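Glycosyl transferase (Staphylococcus aureus, PDB 5TZJ) is a family 2 glycosyl transferase, with a GT-A type nucleotide-binding domain followed by a helical linker region and a small antiparallel sheet. Local coordinates at residues T9-E13 / D40-T46; V293-L297 / F345-D349. All coordinates share one frame; numbering follows the deposited sequence.

Contact 1: T9-E13 / D40-T46; sequences TYNSE and DCSTDQT. With UD1 (uridine-diphosphate-N-acetylglucosamine), chain C.
The carboxamide of N11 points its OD1 at the backbone of S42-D44 and accepts from it: T43 N donates to N11 OD1 at 2.7 Å, in the plane of the amide, while T43 OG1 and D44 N add weak bonds. With CG beside the backbone N (chi1 -70°), the side chain folds back so that ND2 rests above one face of the Y10 ring, offset toward its rim. The ring has C41 O at its edge. N11 N in turn donates almost straight to S42 OG (2.6 Å, 167° at the hydrogen), and D39 also bonds this hydroxyl.

Further along, E13 and D44 run past each other in opposite directions with carboxylate planes 30° apart. E13 N meets D44 OD2 at 3.1 Å, from above the carboxylate plane; Q45 N reaches E13 OE1 at 2.8 Å in the same tilted fashion. These backbone N-H groups probably offset the closeness of two acids whose E13 OE1 and D44 OD2 are 4.0 Å apart. D44 OD1 closes an Asx turn, accepting T46 N and T46 OG1 from one face of its plane.

At the ligand end, D40 N donates to T9 O at 2.7 Å, and D40 OD2 takes the N3 hydrogen of the uridine-diphosphate-N-acetylglucosamine uracil at 2.6 Å; S68 N holds D40 OD1. The two loops thus form part of the nucleotide pocket, following the parallel neighbours 3-9 and 33-39 and leading into helices 16-24 and 46-51.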
# COMPACT_ATOMS: atom_id res chain seq x y z
N THR A 9 2.35 -6.01 -16.90
CA THR A 9 1.58 -5.32 -17.94
C THR A 9 0.24 -6.02 -18.20
O THR A 9 0.12 -7.25 -18.05
CB THR A 9 2.36 -5.23 -19.27
OG1 THR A 9 2.61 -6.56 -19.77
CG2 THR A 9 3.70 -4.51 -19.07
N TYR A 10 -0.76 -5.24 -18.63
CA TYR A 10 -2.08 -5.78 -18.99
C TYR A 10 -2.77 -4.81 -19.94
O TYR A 10 -3.28 -3.78 -19.50
CB TYR A 10 -2.97 -6.04 -17.78
CG TYR A 10 -4.30 -6.72 -18.20
CD1 TYR A 10 -4.30 -7.75 -19.15
CD2 TYR A 10 -5.53 -6.29 -17.70
CE1 TYR A 10 -5.47 -8.36 -19.55
CE2 TYR A 10 -6.73 -6.91 -18.11
CZ TYR A 10 -6.68 -7.94 -19.03
OH TYR A 10 -7.83 -8.56 -19.45
N ASN A 11 -2.78 -5.14 -21.25
CA ASN A 11 -3.39 -4.28 -22.26
C ASN A 11 -2.88 -2.84 -22.12
O ASN A 11 -3.64 -1.86 -22.13
CB ASN A 11 -4.91 -4.37 -22.19
CG ASN A 11 -5.42 -5.73 -22.68
OD1 ASN A 11 -4.75 -6.40 -23.48
ND2 ASN A 11 -6.61 -6.13 -22.22
N SER A 12 -1.56 -2.73 -22.02
CA SER A 12 -0.86 -1.49 -21.73
C SER A 12 -0.31 -0.83 -22.98
O SER A 12 0.66 -0.07 -22.90
CB SER A 12 0.29 -1.77 -20.76
OG SER A 12 -0.15 -2.38 -19.57
N GLU A 13 -0.88 -1.13 -24.16
CA GLU A 13 -0.21 -0.71 -25.39
C GLU A 13 -0.23 0.81 -25.58
O GLU A 13 0.70 1.35 -26.19
CB GLU A 13 -0.83 -1.41 -26.60
CG GLU A 13 -1.91 -0.62 -27.31
CD GLU A 13 -2.65 -1.46 -28.34
OE1 GLU A 13 -2.04 -2.40 -28.91
OE2 GLU A 13 -3.85 -1.20 -28.55
N ASP A 40 0.27 -9.91 -18.23
CA ASP A 40 -0.86 -10.66 -17.67
C ASP A 40 -1.89 -10.99 -18.75
O ASP A 40 -3.08 -10.66 -18.64
CB ASP A 40 -1.49 -9.87 -16.52
CG ASP A 40 -2.16 -10.77 -15.50
OD1 ASP A 40 -2.28 -12.00 -15.79
OD2 ASP A 40 -2.61 -10.24 -14.44
N CYS A 41 -1.40 -11.65 -19.80
CA CYS A 41 -2.23 -12.15 -20.90
C CYS A 41 -2.96 -11.01 -21.62
O CYS A 41 -4.18 -11.02 -21.78
CB CYS A 41 -3.22 -13.21 -20.42
SG CYS A 41 -3.77 -14.29 -21.80
N SER A 42 -2.18 -10.02 -22.08
CA SER A 42 -2.74 -8.94 -22.88
C SER A 42 -3.26 -9.47 -24.21
O SER A 42 -2.74 -10.45 -24.77
CB SER A 42 -1.67 -7.87 -23.16
OG SER A 42 -1.33 -7.24 -21.92
N THR A 43 -4.31 -8.81 -24.72
CA THR A 43 -4.78 -9.09 -26.07
C THR A 43 -4.38 -8.02 -27.06
O THR A 43 -4.69 -8.16 -28.25
CB THR A 43 -6.30 -9.25 -26.08
OG1 THR A 43 -6.89 -8.06 -25.52
CG2 THR A 43 -6.72 -10.48 -25.24
N ASP A 44 -3.72 -6.95 -26.63
CA ASP A 44 -3.35 -5.90 -27.56
C ASP A 44 -1.89 -6.10 -27.96
O ASP A 44 -1.31 -7.17 -27.75
CB ASP A 44 -3.63 -4.53 -26.92
CG ASP A 44 -2.79 -4.26 -25.68
OD1 ASP A 44 -1.98 -5.12 -25.27
OD2 ASP A 44 -2.96 -3.17 -25.11
N GLN A 45 -1.27 -5.06 -28.52
CA GLN A 45 0.10 -5.13 -29.01
C GLN A 45 1.13 -4.78 -27.94
O GLN A 45 2.26 -4.39 -28.29
CB GLN A 45 0.28 -4.24 -30.23
CG GLN A 45 -0.46 -4.72 -31.49
CD GLN A 45 0.09 -6.04 -32.03
OE1 GLN A 45 -0.34 -7.12 -31.60
NE2 GLN A 45 1.05 -5.95 -32.96
N THR A 46 0.76 -4.90 -26.65
CA THR A 46 1.69 -4.57 -25.57
C THR A 46 3.04 -5.25 -25.80
O THR A 46 4.09 -4.59 -25.74
CB THR A 46 1.10 -4.94 -24.19
OG1 THR A 46 -0.00 -4.08 -23.86
CG2 THR A 46 2.15 -4.80 -23.07
C1' UD1 C . -2.34 1.47 -7.77
C2' UD1 C . -0.94 1.18 -7.25
C3' UD1 C . -0.52 -0.11 -7.87
C4' UD1 C . -1.33 -1.17 -7.22
C5' UD1 C . -2.77 -1.03 -7.71
C6' UD1 C . -3.66 -2.05 -7.06
C7' UD1 C . 0.15 3.36 -6.63
C8' UD1 C . -0.66 3.34 -5.34
N2' UD1 C . -0.01 2.29 -7.59
O1' UD1 C . -2.21 1.68 -9.13
O3' UD1 C . 0.92 -0.33 -7.77
O4' UD1 C . -0.80 -2.45 -7.54
O5' UD1 C . -3.28 0.34 -7.41
O6' UD1 C . -3.36 -2.13 -5.69
O7' UD1 C . 0.88 4.24 -6.88
N1 UD1 C . -2.00 -5.21 -14.06
C2 UD1 C . -1.71 -6.65 -14.28
N3 UD1 C . -2.83 -7.64 -14.39
C4 UD1 C . -4.21 -7.16 -14.26
C5 UD1 C . -4.48 -5.71 -14.01
C6 UD1 C . -3.37 -4.74 -13.91
O2 UD1 C . -0.60 -7.02 -14.38
O4 UD1 C . -5.09 -7.94 -14.35
C1B UD1 C . -0.89 -4.30 -13.90
C2B UD1 C . -1.03 -2.90 -14.72
O2' UD1 C . -0.61 -3.13 -16.13
C3B UD1 C . -0.27 -2.05 -14.04
C4B UD1 C . -0.31 -2.53 -12.57
O4B UD1 C . -0.84 -3.97 -12.61
O3B UD1 C . 1.18 -2.15 -14.45
C5B UD1 C . -1.18 -1.78 -11.72
O5B UD1 C . -2.49 -1.83 -12.23
PA UD1 C . -3.25 -0.38 -12.42
O1A UD1 C . -4.50 -0.56 -13.24
O2A UD1 C . -2.31 0.62 -13.06
O3A UD1 C . -3.59 0.09 -10.86
PB UD1 C . -3.47 1.60 -10.20
O1B UD1 C . -3.27 2.70 -11.22
O2B UD1 C . -4.86 1.74 -9.58

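Contact 2: V293-L297 / F345-D349; sequences VMSKL and FEGID
S295 sits against the backbone of G347, where the last strand of a three-stranded antiparallel sheet carries a G1 beta bulge: G347 and I348 both face L334, and G347 has the positive phi (82°) that favours glycine at this position.

Direct polar contact across the interface rests on one side chain. S295 OG donates to G347 O at 2.5 Å, a short bond that arrives well above the carbonyl plane, 58° out of it. The hydroxyl gets there because chi1 (54°) sets it between the S295 backbone N and carbonyl carbon, while S295 CB leans on the same carbonyl oxygen. Within the sheet, G347 N is bonded to N335 OD1 of the adjacent strand. On the loop side, N251 OD1 of helix 239-256 accepts from M294 N, and K296 O is bonded to Y319 OH.

Solvent makes a second link. One water donates to both S295 O and E346 O, joining the two backbones beside the hydroxyl bond.

Van der Waals contact is slight. I348 CG1 lies 3.7 Å from S295 O, and I348 CG2 faces K296 CB at 4.1 Å; I348 also touches I336 of the neighbouring strand 333-337. The K296 chain is extended beyond CG and passes the chain's last modelled residue, where K296 CD approaches D349 O at 3.9 Å.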
# COMPACT_ATOMS: atom_id res chain seq x y z
N VAL A 293 -5.17 3.99 19.54
CA VAL A 293 -5.57 4.62 18.27
C VAL A 293 -6.17 6.00 18.56
O VAL A 293 -6.47 6.31 19.72
CB VAL A 293 -6.60 3.75 17.51
CG1 VAL A 293 -6.02 2.35 17.31
CG2 VAL A 293 -7.94 3.68 18.30
N MET A 294 -6.39 6.80 17.51
CA MET A 294 -7.11 8.07 17.65
C MET A 294 -8.44 7.86 18.38
O MET A 294 -9.21 6.97 18.05
CB MET A 294 -7.37 8.70 16.29
CG MET A 294 -6.10 9.32 15.69
SD MET A 294 -6.47 10.16 14.12
CE MET A 294 -6.94 8.80 13.05
N SER A 295 -8.70 8.69 19.41
CA SER A 295 -9.89 8.44 20.21
C SER A 295 -11.18 8.35 19.39
O SER A 295 -12.09 7.61 19.75
CB SER A 295 -9.99 9.55 21.29
OG SER A 295 -9.93 10.77 20.60
N LYS A 296 -11.32 9.12 18.31
CA LYS A 296 -12.56 9.02 17.53
C LYS A 296 -12.77 7.63 16.92
O LYS A 296 -13.92 7.23 16.65
CB LYS A 296 -12.57 10.09 16.42
CG LYS A 296 -11.47 9.84 15.33
CD LYS A 296 -11.45 10.92 14.28
CE LYS A 296 -10.27 10.76 13.26
NZ LYS A 296 -10.30 11.80 12.17
N LEU A 297 -11.70 6.83 16.80
CA LEU A 297 -11.88 5.51 16.20
C LEU A 297 -12.30 4.46 17.20
O LEU A 297 -12.73 3.38 16.78
CB LEU A 297 -10.57 5.02 15.53
CG LEU A 297 -10.18 6.03 14.45
CD1 LEU A 297 -8.79 5.67 13.72
CD2 LEU A 297 -11.34 6.26 13.40
N PHE A 345 -17.51 6.99 25.27
CA PHE A 345 -16.15 6.97 24.72
C PHE A 345 -15.51 8.34 24.88
O PHE A 345 -16.06 9.33 24.37
CB PHE A 345 -16.17 6.59 23.23
CG PHE A 345 -16.71 5.24 23.00
CD1 PHE A 345 -15.84 4.14 23.01
CD2 PHE A 345 -18.08 5.03 22.88
CE1 PHE A 345 -16.32 2.85 22.82
CE2 PHE A 345 -18.58 3.70 22.71
CZ PHE A 345 -17.69 2.64 22.66
N GLU A 346 -14.32 8.39 25.48
CA GLU A 346 -13.74 9.64 25.96
C GLU A 346 -12.67 10.19 25.01
O GLU A 346 -12.06 9.43 24.24
CB GLU A 346 -13.10 9.43 27.34
CG GLU A 346 -14.06 8.85 28.35
CD GLU A 346 -13.71 9.23 29.80
OE1 GLU A 346 -12.52 9.47 30.11
OE2 GLU A 346 -14.67 9.31 30.59
N GLY A 347 -12.47 11.52 25.07
CA GLY A 347 -11.31 12.16 24.45
C GLY A 347 -11.44 12.44 22.96
O GLY A 347 -10.44 12.62 22.25
N ILE A 348 -12.65 12.49 22.45
CA ILE A 348 -12.83 12.50 20.99
C ILE A 348 -12.64 13.91 20.44
O ILE A 348 -13.26 14.89 20.92
CB ILE A 348 -14.20 11.94 20.63
CG1 ILE A 348 -14.17 10.42 20.89
CG2 ILE A 348 -14.57 12.33 19.20
CD1 ILE A 348 -15.54 9.78 20.93
N ASP A 349 -11.77 14.02 19.44
CA ASP A 349 -11.45 15.27 18.78
C ASP A 349 -11.01 14.92 17.34
O ASP A 349 -11.04 13.69 16.97
CB ASP A 349 -10.35 15.99 19.54
CG ASP A 349 -9.11 15.13 19.72
OD1 ASP A 349 -9.05 14.03 19.13
OD2 ASP A 349 -8.17 15.55 20.43
O HOH W 1 -12.82 7.28 22.71

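In the fold
From the N terminus, strand 3-9 leads into contact 1, which closes a 26-residue excursion through helix 16-24 and strand 33-39 and joins two loops at the ends of adjacent parallel strands. The chain then builds the rest of the mixed sheet and the helices that follow before reaching contact 2. There, 293-297 and 345-349 close a second excursion, of 47 residues, tying the loop ahead of helix 298-305 to the final strand of the small antiparallel sheet. The two closures follow in series, neither nesting nor crossing. The centres of contact 1 and contact 2 are about 47 Å apart, on opposite sides of the chain's centre, and the nearest atoms of contact 1 and contact 2 are about 33 Å apart.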